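Local coordinates for protein DyP (PDB 3VXJ) that binds heme b and probably acts as a peroxidase that oxidises dyes and phenols, such as the 2,6-dimethoxyphenol bound here, at residues A[219-224]-A[354-359]; A[195-200]-A[326-331]; A[92-97]-A[425-430]; A[10-15]-A[66-71]. All coordinates share one frame; numbering follows the deposited sequence.

How the contacts relate
Contacts 1, 2 and 3 all reach one antiparallel sheet: contact 1 pairs its two inner strands, while strand 328-334 of contact 2 and strand 420-430 of contact 3 are its outer members. Contacts 1 and 2 both touch the heme on the side of the iron-bound water; their centres lie about 14 Å apart, and Tyr359 N meets Met328 O at 2.8 Å. Contact 4 belongs to the N-terminal sheet. From it Asp14 reaches Tyr359 of contact 1 and Ser330 of contact 2, where Asp14 OD1 is 2.6 Å from Ser330 OG. Contacts 3 and 4, centres about 17 Å apart, meet edge strand to edge strand through Phe429 N and Phe71 O, 2.7 Å apart.

Contact 1. Residues A[219-224]-A[354-359]; sequences AFRHFQ and LLFVEY. With HEM (protoporphyrin IX containing Fe), chain B.
Phe223 and Phe356 lie side by side, pointing the same way off one face of the sheet, and together press against the heme. Phe223 CE2 is 3.5 Å from Phe356 CB, and the two ring planes are oblique, 58° apart. A chi1 of 173° swings the Phe356 ring away from its own backbone N and sends its far end to one pyrrole: its CE1 is 3.4 Å from HEM C1C and its CZ 3.4 Å from HEM C3C. Methyl CMC of the heme lies over one face of the Phe356 ring, and Phe223 CZ touches the same methyl at 3.6 Å. Leu354 CD2 adds a contact to HEM C3B. Arg221 CB packs on a face of the Phe223 ring, 3.5 Å above its plane. In the plane of the Phe356 ring, at its edge, lie water 1, the iron-bound water, and Glu358 OE1, the latter 3.5 Å from HEM CAC. On the reverse face of the sheet Phe220 meets Leu355 CB and, at its ring edge, Val357 CG2, while His222 lies alongside Leu355. Six backbone hydrogen bonds join the antiparallel strands at Ala219–Glu358, Arg221–Phe356 and Phe223–Leu354. The polar ends look elsewhere: Arg221 bends away to a salt bridge with Asp103, and His222 NE2 bonds Tyr334 OH. These are the two central strands of a ferredoxin-like sheet ordered 328-334, 353-360, 216-225, 420-430; helix 367-375 packs on its heme-facing side through Phe367, against Ala219, Arg221, Phe356 and Glu358.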
# COMPACT_ATOMS: atom_id res chain seq x y z
N ALA A 219 7.66 -2.04 -1.13
CA ALA A 219 7.64 -1.93 0.32
C ALA A 219 6.43 -2.76 0.78
O ALA A 219 5.28 -2.43 0.48
CB ALA A 219 7.50 -0.48 0.75
N PHE A 220 6.72 -3.86 1.46
CA PHE A 220 5.71 -4.68 2.07
C PHE A 220 5.61 -4.34 3.56
O PHE A 220 6.63 -4.21 4.24
CB PHE A 220 6.04 -6.18 1.91
CG PHE A 220 5.02 -7.06 2.57
CD1 PHE A 220 3.83 -7.34 1.92
CD2 PHE A 220 5.23 -7.59 3.84
CE1 PHE A 220 2.86 -8.13 2.52
CE2 PHE A 220 4.26 -8.37 4.45
CZ PHE A 220 3.08 -8.64 3.79
N ARG A 221 4.38 -4.18 4.05
CA ARG A 221 4.14 -3.97 5.48
C ARG A 221 3.00 -4.84 5.95
O ARG A 221 1.92 -4.84 5.35
CB ARG A 221 3.79 -2.51 5.77
CG ARG A 221 4.83 -1.49 5.28
CD ARG A 221 5.98 -1.32 6.26
NE ARG A 221 5.65 -0.35 7.30
CZ ARG A 221 6.23 -0.29 8.50
NH1 ARG A 221 7.16 -1.17 8.87
NH2 ARG A 221 5.86 0.65 9.36
N HIS A 222 3.23 -5.59 7.02
CA HIS A 222 2.16 -6.34 7.64
C HIS A 222 1.58 -5.50 8.77
O HIS A 222 2.24 -5.31 9.80
CB HIS A 222 2.69 -7.68 8.17
CG HIS A 222 1.72 -8.42 9.03
ND1 HIS A 222 2.11 -9.45 9.87
CD2 HIS A 222 0.38 -8.29 9.19
CE1 HIS A 222 1.05 -9.91 10.51
NE2 HIS A 222 -0.01 -9.22 10.13
N PHE A 223 0.39 -4.95 8.57
CA PHE A 223 -0.24 -4.11 9.60
C PHE A 223 -1.37 -4.87 10.27
O PHE A 223 -2.22 -5.43 9.58
CB PHE A 223 -0.88 -2.85 8.99
CG PHE A 223 0.09 -1.89 8.39
CD1 PHE A 223 1.12 -1.33 9.15
CD2 PHE A 223 -0.08 -1.48 7.07
CE1 PHE A 223 1.99 -0.41 8.58
CE2 PHE A 223 0.78 -0.55 6.49
CZ PHE A 223 1.82 -0.01 7.25
N GLN A 224 -1.38 -4.88 11.60
CA GLN A 224 -2.56 -5.32 12.33
C GLN A 224 -3.40 -4.09 12.65
O GLN A 224 -2.87 -3.08 13.11
CB GLN A 224 -2.13 -6.04 13.61
CG GLN A 224 -3.29 -6.59 14.41
CD GLN A 224 -2.87 -7.58 15.48
OE1 GLN A 224 -1.72 -8.03 15.51
NE2 GLN A 224 -3.81 -7.94 16.34
N LEU A 354 -4.09 -5.26 7.33
CA LEU A 354 -3.80 -4.95 5.95
C LEU A 354 -2.44 -5.51 5.59
O LEU A 354 -1.46 -5.29 6.31
CB LEU A 354 -3.82 -3.43 5.70
CG LEU A 354 -3.79 -2.95 4.23
CD1 LEU A 354 -5.07 -3.34 3.49
CD2 LEU A 354 -3.57 -1.43 4.16
N LEU A 355 -2.41 -6.25 4.50
CA LEU A 355 -1.15 -6.64 3.86
C LEU A 355 -0.87 -5.57 2.82
O LEU A 355 -1.43 -5.58 1.72
CB LEU A 355 -1.25 -8.04 3.26
CG LEU A 355 -1.70 -9.11 4.27
CD1 LEU A 355 -1.78 -10.49 3.64
CD2 LEU A 355 -0.80 -9.15 5.49
N PHE A 356 -0.01 -4.63 3.21
CA PHE A 356 0.21 -3.40 2.45
C PHE A 356 1.38 -3.59 1.47
O PHE A 356 2.43 -4.13 1.83
CB PHE A 356 0.48 -2.27 3.44
CG PHE A 356 0.88 -0.97 2.81
CD1 PHE A 356 -0.07 -0.01 2.48
CD2 PHE A 356 2.23 -0.69 2.59
CE1 PHE A 356 0.31 1.19 1.90
CE2 PHE A 356 2.62 0.52 2.03
CZ PHE A 356 1.66 1.46 1.68
N VAL A 357 1.15 -3.14 0.24
CA VAL A 357 2.10 -3.30 -0.85
C VAL A 357 2.18 -2.00 -1.62
O VAL A 357 1.15 -1.51 -2.11
CB VAL A 357 1.60 -4.40 -1.82
CG1 VAL A 357 2.48 -4.48 -3.04
CG2 VAL A 357 1.54 -5.76 -1.10
N GLU A 358 3.38 -1.43 -1.71
CA GLU A 358 3.57 -0.19 -2.45
C GLU A 358 4.81 -0.29 -3.32
O GLU A 358 5.87 -0.69 -2.83
CB GLU A 358 3.70 0.99 -1.49
CG GLU A 358 3.64 2.36 -2.16
CD GLU A 358 3.42 3.51 -1.18
OE1 GLU A 358 3.80 3.39 -0.01
OE2 GLU A 358 2.85 4.55 -1.60
N TYR A 359 4.65 0.06 -4.59
CA TYR A 359 5.71 -0.03 -5.60
C TYR A 359 6.18 1.34 -6.06
O TYR A 359 5.37 2.24 -6.32
CB TYR A 359 5.22 -0.77 -6.85
CG TYR A 359 4.81 -2.20 -6.64
CD1 TYR A 359 5.76 -3.21 -6.46
CD2 TYR A 359 3.46 -2.57 -6.63
CE1 TYR A 359 5.39 -4.53 -6.30
CE2 TYR A 359 3.07 -3.90 -6.47
CZ TYR A 359 4.05 -4.87 -6.29
OH TYR A 359 3.68 -6.19 -6.12
CHA HEM B . -4.96 6.06 0.20
CHB HEM B . -6.13 3.17 3.89
CHC HEM B . -1.45 2.67 5.04
CHD HEM B . -0.26 5.54 1.33
C1A HEM B . -5.68 5.35 1.12
C2A HEM B . -7.12 5.30 1.18
C3A HEM B . -7.44 4.50 2.22
C4A HEM B . -6.22 4.01 2.81
CMA HEM B . -8.85 4.12 2.71
CAA HEM B . -8.08 6.09 0.26
CBA HEM B . -8.47 5.38 -1.04
CGA HEM B . -7.36 5.33 -2.06
O1A HEM B . -6.99 6.37 -2.65
O2A HEM B . -6.85 4.20 -2.31
C1B HEM B . -4.96 2.77 4.52
C2B HEM B . -4.88 1.89 5.66
C3B HEM B . -3.58 1.74 5.98
C4B HEM B . -2.82 2.52 5.03
CMB HEM B . -6.11 1.27 6.37
CAB HEM B . -2.95 0.90 7.11
CBB HEM B . -3.58 -0.16 7.63
C1C HEM B . -0.73 3.44 4.16
C2C HEM B . 0.70 3.65 4.20
C3C HEM B . 1.04 4.46 3.18
C4C HEM B . -0.18 4.77 2.47
CMC HEM B . 1.64 3.02 5.25
CAC HEM B . 2.43 4.99 2.77
CBC HEM B . 3.36 5.32 3.68
C1D HEM B . -1.40 5.87 0.66
C2D HEM B . -1.41 6.59 -0.59
C3D HEM B . -2.86 6.76 -0.93
C4D HEM B . -3.59 6.13 0.13
CMD HEM B . -0.24 7.11 -1.43
CAD HEM B . -3.38 7.50 -2.18
CBD HEM B . -3.36 8.99 -1.87
CGD HEM B . -3.81 9.81 -3.04
O1D HEM B . -4.72 10.67 -2.85
O2D HEM B . -3.28 9.63 -4.16
NA HEM B . -5.17 4.58 2.13
NB HEM B . -3.68 3.17 4.17
NC HEM B . -1.24 4.17 3.11
ND HEM B . -2.71 5.59 1.05
FE HEM B . -3.20 4.43 2.66
O HOH W 1 -3.17 2.86 1.43

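Contact 2. Residues A[195-200]-A[326-331]; sequences GIILTG and HAMRSS. With HEM (protoporphyrin IX containing Fe), chain B; 3DM (2,6-dimethoxyphenol), chain D.
Ile197 is folded back at both torsions (chi1 -52°, chi2 -59°), which carries CD1 to the backbone of Ala327 and Met328 and to within 3.9 Å of Met328 CG. The Met328 side chain, bent at its own second torsion, crosses that of Ile197 at about a right angle. Beside them Ile196 CG2 rests on the carbonyl of His326, 3.3 Å from its O. This apolar packing ties a loop to the start of strand 328-334, an edge strand of the ferredoxin-like sheet typical of DyP-type peroxidases, and the residues it holds run on into both ligand sites. His326 turns its ring edge to the bound 2,6-dimethoxyphenol, NE2 lying 3.0 Å from its methoxy oxygen O2. Arg329 lays its guanidinium flat over the heme, HEM C3D 3.3 Å from its plane and over its centre. In that plane NH2 gives HEM O2A a bond of 2.7 Å; the one from NH1 is weak. NH1 also donates to the iron-bound water 1 at 2.9 Å and makes a salt bridge with Asp171. A leucine in place of Arg329 would probably leave propionate oxygen O2A without these donors, the iron-bound water without its NH1 bond and Asp171 without its cationic mate.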
# COMPACT_ATOMS: atom_id res chain seq x y z
N GLY A 195 9.42 5.83 -15.11
CA GLY A 195 10.51 5.62 -14.16
C GLY A 195 10.25 6.06 -12.73
O GLY A 195 11.09 5.84 -11.87
N ILE A 196 9.11 6.67 -12.47
CA ILE A 196 8.69 6.87 -11.08
C ILE A 196 8.36 5.51 -10.44
O ILE A 196 8.56 5.31 -9.23
CB ILE A 196 7.50 7.85 -10.97
CG1 ILE A 196 7.86 9.21 -11.58
CG2 ILE A 196 7.05 8.00 -9.51
CD1 ILE A 196 9.15 9.86 -11.06
N ILE A 197 7.90 4.56 -11.26
CA ILE A 197 7.50 3.24 -10.79
C ILE A 197 8.48 2.15 -11.24
O ILE A 197 8.80 1.25 -10.46
CB ILE A 197 6.07 2.89 -11.29
CG1 ILE A 197 5.06 4.01 -10.93
CG2 ILE A 197 5.61 1.54 -10.74
CD1 ILE A 197 4.95 4.31 -9.43
N LEU A 198 8.96 2.26 -12.48
CA LEU A 198 9.78 1.21 -13.10
C LEU A 198 11.24 1.62 -13.13
O LEU A 198 11.60 2.65 -13.74
CB LEU A 198 9.27 0.91 -14.53
CG LEU A 198 7.85 0.35 -14.64
CD1 LEU A 198 7.36 0.40 -16.07
CD2 LEU A 198 7.75 -1.07 -14.08
N THR A 199 12.09 0.81 -12.50
CA THR A 199 13.52 1.09 -12.49
C THR A 199 14.09 1.12 -13.91
O THR A 199 13.73 0.30 -14.76
CB THR A 199 14.29 0.10 -11.57
OG1 THR A 199 13.89 -1.24 -11.83
CG2 THR A 199 14.01 0.42 -10.10
N GLY A 200 14.96 2.09 -14.16
CA GLY A 200 15.63 2.21 -15.46
C GLY A 200 14.88 2.98 -16.53
O GLY A 200 15.43 3.24 -17.60
N HIS A 326 4.98 9.91 -6.16
CA HIS A 326 3.87 9.02 -6.44
C HIS A 326 4.31 7.57 -6.40
O HIS A 326 5.46 7.25 -6.70
CB HIS A 326 3.22 9.37 -7.78
CG HIS A 326 2.59 10.73 -7.79
ND1 HIS A 326 1.41 11.01 -7.14
CD2 HIS A 326 2.98 11.90 -8.36
CE1 HIS A 326 1.09 12.28 -7.31
NE2 HIS A 326 2.04 12.85 -8.04
N ALA A 327 3.39 6.68 -6.03
CA ALA A 327 3.69 5.25 -5.98
C ALA A 327 2.40 4.47 -6.20
O ALA A 327 1.31 4.99 -5.96
CB ALA A 327 4.31 4.89 -4.63
N MET A 328 2.54 3.22 -6.65
CA MET A 328 1.41 2.31 -6.85
C MET A 328 1.16 1.50 -5.59
O MET A 328 2.11 1.07 -4.94
CB MET A 328 1.72 1.32 -7.98
CG MET A 328 1.92 1.91 -9.35
SD MET A 328 0.40 2.56 -10.07
CE MET A 328 0.92 2.71 -11.78
N ARG A 329 -0.10 1.25 -5.27
CA ARG A 329 -0.43 0.36 -4.16
C ARG A 329 -1.25 -0.83 -4.61
O ARG A 329 -2.14 -0.71 -5.47
CB ARG A 329 -1.17 1.11 -3.05
CG ARG A 329 -0.35 2.18 -2.37
CD ARG A 329 -1.23 3.12 -1.53
NE ARG A 329 -2.18 3.81 -2.40
CZ ARG A 329 -3.50 3.74 -2.29
NH1 ARG A 329 -4.06 3.07 -1.30
NH2 ARG A 329 -4.28 4.38 -3.16
N SER A 330 -0.96 -1.98 -4.01
CA SER A 330 -1.73 -3.20 -4.28
C SER A 330 -1.97 -3.99 -3.00
O SER A 330 -1.64 -5.18 -2.89
CB SER A 330 -1.01 -4.07 -5.31
OG SER A 330 -1.90 -5.02 -5.87
N SER A 331 -2.54 -3.30 -2.01
CA SER A 331 -2.75 -3.88 -0.70
C SER A 331 -4.01 -4.74 -0.66
O SER A 331 -4.92 -4.57 -1.47
CB SER A 331 -2.88 -2.76 0.33
OG SER A 331 -1.74 -1.91 0.27
CHA HEM B . -4.96 6.06 0.20
CHB HEM B . -6.13 3.17 3.89
CHC HEM B . -1.45 2.67 5.04
CHD HEM B . -0.26 5.54 1.33
C1A HEM B . -5.68 5.35 1.12
C2A HEM B . -7.12 5.30 1.18
C3A HEM B . -7.44 4.50 2.22
C4A HEM B . -6.22 4.01 2.81
CMA HEM B . -8.85 4.12 2.71
CAA HEM B . -8.08 6.09 0.26
CBA HEM B . -8.47 5.38 -1.04
CGA HEM B . -7.36 5.33 -2.06
O1A HEM B . -6.99 6.37 -2.65
O2A HEM B . -6.85 4.20 -2.31
C1B HEM B . -4.96 2.77 4.52
C2B HEM B . -4.88 1.89 5.66
C3B HEM B . -3.58 1.74 5.98
C4B HEM B . -2.82 2.52 5.03
CMB HEM B . -6.11 1.27 6.37
CAB HEM B . -2.95 0.90 7.11
CBB HEM B . -3.58 -0.16 7.63
C1C HEM B . -0.73 3.44 4.16
C2C HEM B . 0.70 3.65 4.20
C3C HEM B . 1.04 4.46 3.18
C4C HEM B . -0.18 4.77 2.47
CMC HEM B . 1.64 3.02 5.25
CAC HEM B . 2.43 4.99 2.77
CBC HEM B . 3.36 5.32 3.68
C1D HEM B . -1.40 5.87 0.66
C2D HEM B . -1.41 6.59 -0.59
C3D HEM B . -2.86 6.76 -0.93
C4D HEM B . -3.59 6.13 0.13
CMD HEM B . -0.24 7.11 -1.43
CAD HEM B . -3.38 7.50 -2.18
CBD HEM B . -3.36 8.99 -1.87
CGD HEM B . -3.81 9.81 -3.04
O1D HEM B . -4.72 10.67 -2.85
O2D HEM B . -3.28 9.63 -4.16
NA HEM B . -5.17 4.58 2.13
NB HEM B . -3.68 3.17 4.17
NC HEM B . -1.24 4.17 3.11
ND HEM B . -2.71 5.59 1.05
FE HEM B . -3.20 4.43 2.66
O1 3DM D . -1.65 14.01 -7.51
C1 3DM D . -1.52 15.37 -7.68
C2 3DM D . -0.32 16.02 -7.37
O2 3DM D . 0.73 15.29 -6.88
C7 3DM D . 1.79 15.99 -6.22
C3 3DM D . -0.23 17.41 -7.57
C4 3DM D . -1.33 18.13 -8.04
C5 3DM D . -2.52 17.47 -8.36
C6 3DM D . -2.61 16.09 -8.17
O3 3DM D . -3.75 15.39 -8.45
C8 3DM D . -4.97 16.16 -8.65
O HOH W 1 -3.17 2.86 1.43

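Contact 3. Residues A[92-97]-A[425-430]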
# COMPACT_ATOMS: atom_id res chain seq x y z
N ASP A 92 19.99 -2.90 3.18
CA ASP A 92 19.99 -3.25 4.60
C ASP A 92 18.72 -3.94 5.06
O ASP A 92 18.67 -4.49 6.16
CB ASP A 92 20.26 -2.03 5.48
CG ASP A 92 21.69 -1.52 5.38
OD1 ASP A 92 22.57 -2.26 4.89
OD2 ASP A 92 21.92 -0.37 5.80
N GLY A 93 17.68 -3.92 4.22
CA GLY A 93 16.39 -4.50 4.58
C GLY A 93 15.55 -3.59 5.47
O GLY A 93 16.05 -2.62 6.06
N GLN A 94 14.27 -3.93 5.61
CA GLN A 94 13.35 -3.05 6.31
C GLN A 94 13.49 -3.06 7.83
O GLN A 94 13.29 -2.04 8.46
CB GLN A 94 11.91 -3.32 5.89
CG GLN A 94 10.95 -2.19 6.32
CD GLN A 94 9.50 -2.55 6.07
OE1 GLN A 94 8.75 -2.84 7.00
NE2 GLN A 94 9.10 -2.55 4.80
N PHE A 95 13.84 -4.21 8.43
CA PHE A 95 14.00 -4.25 9.89
C PHE A 95 15.02 -3.20 10.35
O PHE A 95 14.78 -2.49 11.32
CB PHE A 95 14.40 -5.67 10.34
CG PHE A 95 14.36 -5.90 11.84
CD1 PHE A 95 13.27 -5.48 12.62
CD2 PHE A 95 15.40 -6.58 12.46
CE1 PHE A 95 13.25 -5.73 14.00
CE2 PHE A 95 15.38 -6.83 13.84
CZ PHE A 95 14.31 -6.40 14.60
N ALA A 96 16.12 -3.07 9.60
CA ALA A 96 17.16 -2.08 9.92
C ALA A 96 16.67 -0.64 9.74
O ALA A 96 17.28 0.28 10.28
CB ALA A 96 18.37 -2.32 9.04
N ASP A 97 15.58 -0.47 8.99
CA ASP A 97 15.02 0.85 8.70
C ASP A 97 13.80 1.14 9.57
O ASP A 97 13.28 2.27 9.54
CB ASP A 97 14.64 0.92 7.22
CG ASP A 97 14.51 2.36 6.69
OD1 ASP A 97 15.27 3.25 7.15
OD2 ASP A 97 13.68 2.59 5.79
N GLY A 425 7.77 -6.34 7.94
CA GLY A 425 7.77 -5.88 6.56
C GLY A 425 9.13 -6.11 5.95
O GLY A 425 10.09 -6.47 6.65
N GLU A 426 9.22 -5.89 4.65
CA GLU A 426 10.49 -6.04 3.95
C GLU A 426 10.49 -5.20 2.68
O GLU A 426 9.43 -4.83 2.16
CB GLU A 426 10.79 -7.53 3.66
CG GLU A 426 12.20 -7.83 3.15
CD GLU A 426 13.28 -7.23 4.03
OE1 GLU A 426 13.81 -7.96 4.91
OE2 GLU A 426 13.58 -6.03 3.86
N TYR A 427 11.69 -4.91 2.20
CA TYR A 427 11.89 -4.26 0.92
C TYR A 427 12.34 -5.30 -0.09
O TYR A 427 13.34 -6.00 0.13
CB TYR A 427 12.97 -3.17 1.06
CG TYR A 427 12.64 -2.01 1.99
CD1 TYR A 427 11.38 -1.41 1.99
CD2 TYR A 427 13.61 -1.50 2.85
CE1 TYR A 427 11.08 -0.34 2.83
CE2 TYR A 427 13.33 -0.43 3.69
CZ TYR A 427 12.07 0.15 3.67
OH TYR A 427 11.78 1.19 4.50
N PHE A 428 11.58 -5.42 -1.18
CA PHE A 428 11.83 -6.40 -2.24
C PHE A 428 12.08 -5.71 -3.57
O PHE A 428 11.60 -4.61 -3.81
CB PHE A 428 10.64 -7.36 -2.43
CG PHE A 428 10.33 -8.18 -1.22
CD1 PHE A 428 11.10 -9.29 -0.89
CD2 PHE A 428 9.26 -7.84 -0.39
CE1 PHE A 428 10.82 -10.05 0.24
CE2 PHE A 428 8.96 -8.61 0.73
CZ PHE A 428 9.74 -9.71 1.04
N PHE A 429 12.82 -6.38 -4.44
CA PHE A 429 12.91 -5.96 -5.83
C PHE A 429 12.24 -7.00 -6.72
O PHE A 429 12.56 -8.19 -6.64
CB PHE A 429 14.37 -5.76 -6.26
CG PHE A 429 14.52 -5.33 -7.69
CD1 PHE A 429 14.14 -4.06 -8.08
CD2 PHE A 429 14.97 -6.23 -8.66
CE1 PHE A 429 14.25 -3.65 -9.41
CE2 PHE A 429 15.09 -5.83 -9.99
CZ PHE A 429 14.72 -4.55 -10.37
N LEU A 430 11.31 -6.54 -7.55
CA LEU A 430 10.64 -7.39 -8.54
C LEU A 430 11.26 -7.13 -9.90
O LEU A 430 11.02 -6.08 -10.49
CB LEU A 430 9.14 -7.12 -8.59
CG LEU A 430 8.26 -7.74 -7.51
CD1 LEU A 430 8.50 -7.10 -6.15
CD2 LEU A 430 6.81 -7.63 -7.90
O HOH W 2 14.75 -6.73 7.12
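Gln94 lays its CB over the centre of the Tyr427 ring, 3.9 Å from the centroid and 11° off the ring normal, a CH-pi contact. It joins a loop of the N-terminal half to strand 420-430, an outer strand of the C-terminal ferredoxin-like sheet. The inner side of the contact is tight. With CG anti to the backbone N (chi1 -165°) and the chain extended, Gln94 runs across the ring and sets its amide against the strand backbone. Gln94 OE1 comes within 3.2 Å of Gly425 CA, where any CB would collide with it. The amide is held beyond the contact, NE2 by Phe220 O and OE1 by Arg221 NH1. At the ring edge Tyr427 OH donates to the anti lone pair of Asp97 OD2 over 2.7 Å, and the same oxygen has a salt bridge to Arg368. A phenylalanine at Tyr427 would probably leave Asp97 OD2 without its hydroxyl donor, with Arg368 still paired to that oxygen, and the ring edge without its polar tie to the loop. Glu426 starts away from the loop, then bends back at its second torsion, and its OE2 takes two bonds: from Gln94 N at 2.8 Å on the syn side, and from Tyr427 N at 2.8 Å on the anti lone pair. Packing is looser toward the outside, where Phe95 swings its ring off the strand. There water 2 bridges the two segments, accepting from Phe95 N at 3.0 Å and hydrogen-bonded to Glu426 OE1 at 2.7 Å.

Contact 4. Residues A[10-15]-A[66-71]; sequences NIQGDI and FVNLGF
The side-chain amides of Gln12 and Asn68 carry this contact, one through its edge, the other through both face and edge. Gln12 turns an amide edge to the backbone of Leu69 and pairs with it twice: OE1 accepts from Leu69 N at 2.8 Å, in its carbonyl plane on a lone pair, and NE2 donates to Leu69 O at 2.9 Å, which lies 10° out of the amide plane. Over one face of the Asn68 amide lie Gln12 CB, 3.7 Å from Asn68 CG, and Gln12 OE1. At the edge of that amide OD1 accepts from Asp14 N at 2.8 Å, the donor tilted 16° from the carbonyl plane, while ND2 goes back to Val67 O and on to Thr50 O. Bonds at both ends thus fix which way the Asn68 amide is turned. Asp14 itself points its carboxylate off to Ser330 OG and Tyr359 OH in the other half of the protein. Gln12 NE2 has a second acceptor in Pro431 O. The amide of Gln12 therefore bonds the backbone of strand 65-71 as a neighbouring strand would, at one edge of the N-terminal sheet, which has the 2-3-1-4 strand order of a ferredoxin-like fold.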
# COMPACT_ATOMS: atom_id res chain seq x y z
N ASN A 10 6.52 -8.07 -20.41
CA ASN A 10 7.76 -8.29 -19.67
C ASN A 10 7.76 -7.68 -18.27
O ASN A 10 8.74 -7.81 -17.54
CB ASN A 10 8.96 -7.76 -20.46
CG ASN A 10 10.25 -8.43 -20.04
OD1 ASN A 10 10.27 -9.64 -19.80
ND2 ASN A 10 11.33 -7.65 -19.94
N ILE A 11 6.67 -7.01 -17.91
CA ILE A 11 6.56 -6.34 -16.61
C ILE A 11 5.64 -7.15 -15.71
O ILE A 11 4.53 -7.51 -16.10
CB ILE A 11 6.02 -4.90 -16.78
CG1 ILE A 11 7.04 -4.06 -17.57
CG2 ILE A 11 5.73 -4.26 -15.40
CD1 ILE A 11 6.49 -2.79 -18.20
N GLN A 12 6.11 -7.48 -14.52
CA GLN A 12 5.27 -8.21 -13.57
C GLN A 12 3.99 -7.41 -13.27
O GLN A 12 4.04 -6.23 -12.93
CB GLN A 12 6.06 -8.57 -12.31
CG GLN A 12 7.19 -9.57 -12.57
CD GLN A 12 7.64 -10.26 -11.30
OE1 GLN A 12 6.86 -10.95 -10.66
NE2 GLN A 12 8.90 -10.07 -10.92
N GLY A 13 2.85 -8.08 -13.43
CA GLY A 13 1.58 -7.38 -13.53
C GLY A 13 1.12 -6.61 -12.30
O GLY A 13 0.43 -5.60 -12.43
N ASP A 14 1.48 -7.09 -11.11
CA ASP A 14 1.03 -6.39 -9.90
C ASP A 14 1.60 -4.97 -9.78
O ASP A 14 0.99 -4.12 -9.14
CB ASP A 14 1.34 -7.20 -8.64
CG ASP A 14 0.50 -6.77 -7.45
OD1 ASP A 14 -0.73 -6.61 -7.62
OD2 ASP A 14 1.07 -6.57 -6.35
N ILE A 15 2.75 -4.74 -10.41
CA ILE A 15 3.42 -3.44 -10.34
C ILE A 15 2.60 -2.35 -11.04
O ILE A 15 2.40 -1.27 -10.49
CB ILE A 15 4.81 -3.49 -10.99
CG1 ILE A 15 5.71 -4.50 -10.29
CG2 ILE A 15 5.45 -2.10 -10.96
CD1 ILE A 15 6.96 -4.84 -11.09
N PHE A 66 -2.76 -15.50 -10.50
CA PHE A 66 -1.65 -14.68 -10.95
C PHE A 66 -0.51 -14.89 -9.97
O PHE A 66 -0.74 -14.96 -8.76
CB PHE A 66 -2.03 -13.20 -10.93
CG PHE A 66 -3.28 -12.86 -11.71
CD1 PHE A 66 -3.63 -13.56 -12.87
CD2 PHE A 66 -4.11 -11.81 -11.29
CE1 PHE A 66 -4.78 -13.23 -13.59
CE2 PHE A 66 -5.26 -11.48 -12.01
CZ PHE A 66 -5.60 -12.19 -13.16
N VAL A 67 0.71 -14.97 -10.48
CA VAL A 67 1.88 -15.05 -9.59
C VAL A 67 2.93 -14.02 -9.98
O VAL A 67 3.27 -13.86 -11.14
CB VAL A 67 2.52 -16.46 -9.56
CG1 VAL A 67 3.59 -16.54 -8.45
CG2 VAL A 67 1.45 -17.54 -9.36
N ASN A 68 3.41 -13.28 -8.97
CA ASN A 68 4.56 -12.40 -9.10
C ASN A 68 5.62 -12.80 -8.07
O ASN A 68 5.32 -13.54 -7.13
CB ASN A 68 4.16 -10.94 -8.93
CG ASN A 68 3.52 -10.31 -10.19
OD1 ASN A 68 3.22 -9.12 -10.18
ND2 ASN A 68 3.28 -11.11 -11.25
N LEU A 69 6.84 -12.31 -8.26
CA LEU A 69 7.97 -12.77 -7.47
C LEU A 69 8.97 -11.64 -7.25
O LEU A 69 9.45 -11.02 -8.20
CB LEU A 69 8.65 -13.96 -8.16
CG LEU A 69 9.96 -14.53 -7.59
CD1 LEU A 69 9.79 -15.08 -6.18
CD2 LEU A 69 10.47 -15.62 -8.51
N GLY A 70 9.28 -11.39 -5.98
CA GLY A 70 10.29 -10.41 -5.60
C GLY A 70 11.37 -11.00 -4.72
O GLY A 70 11.18 -12.02 -4.06
N PHE A 71 12.53 -10.34 -4.72
CA PHE A 71 13.69 -10.75 -3.94
C PHE A 71 14.17 -9.66 -3.01
O PHE A 71 14.17 -8.49 -3.36
CB PHE A 71 14.85 -11.14 -4.88
CG PHE A 71 14.56 -12.35 -5.71
CD1 PHE A 71 14.80 -13.62 -5.20
CD2 PHE A 71 14.01 -12.21 -6.97
CE1 PHE A 71 14.50 -14.75 -5.96
CE2 PHE A 71 13.72 -13.34 -7.75
CZ PHE A 71 13.97 -14.61 -7.23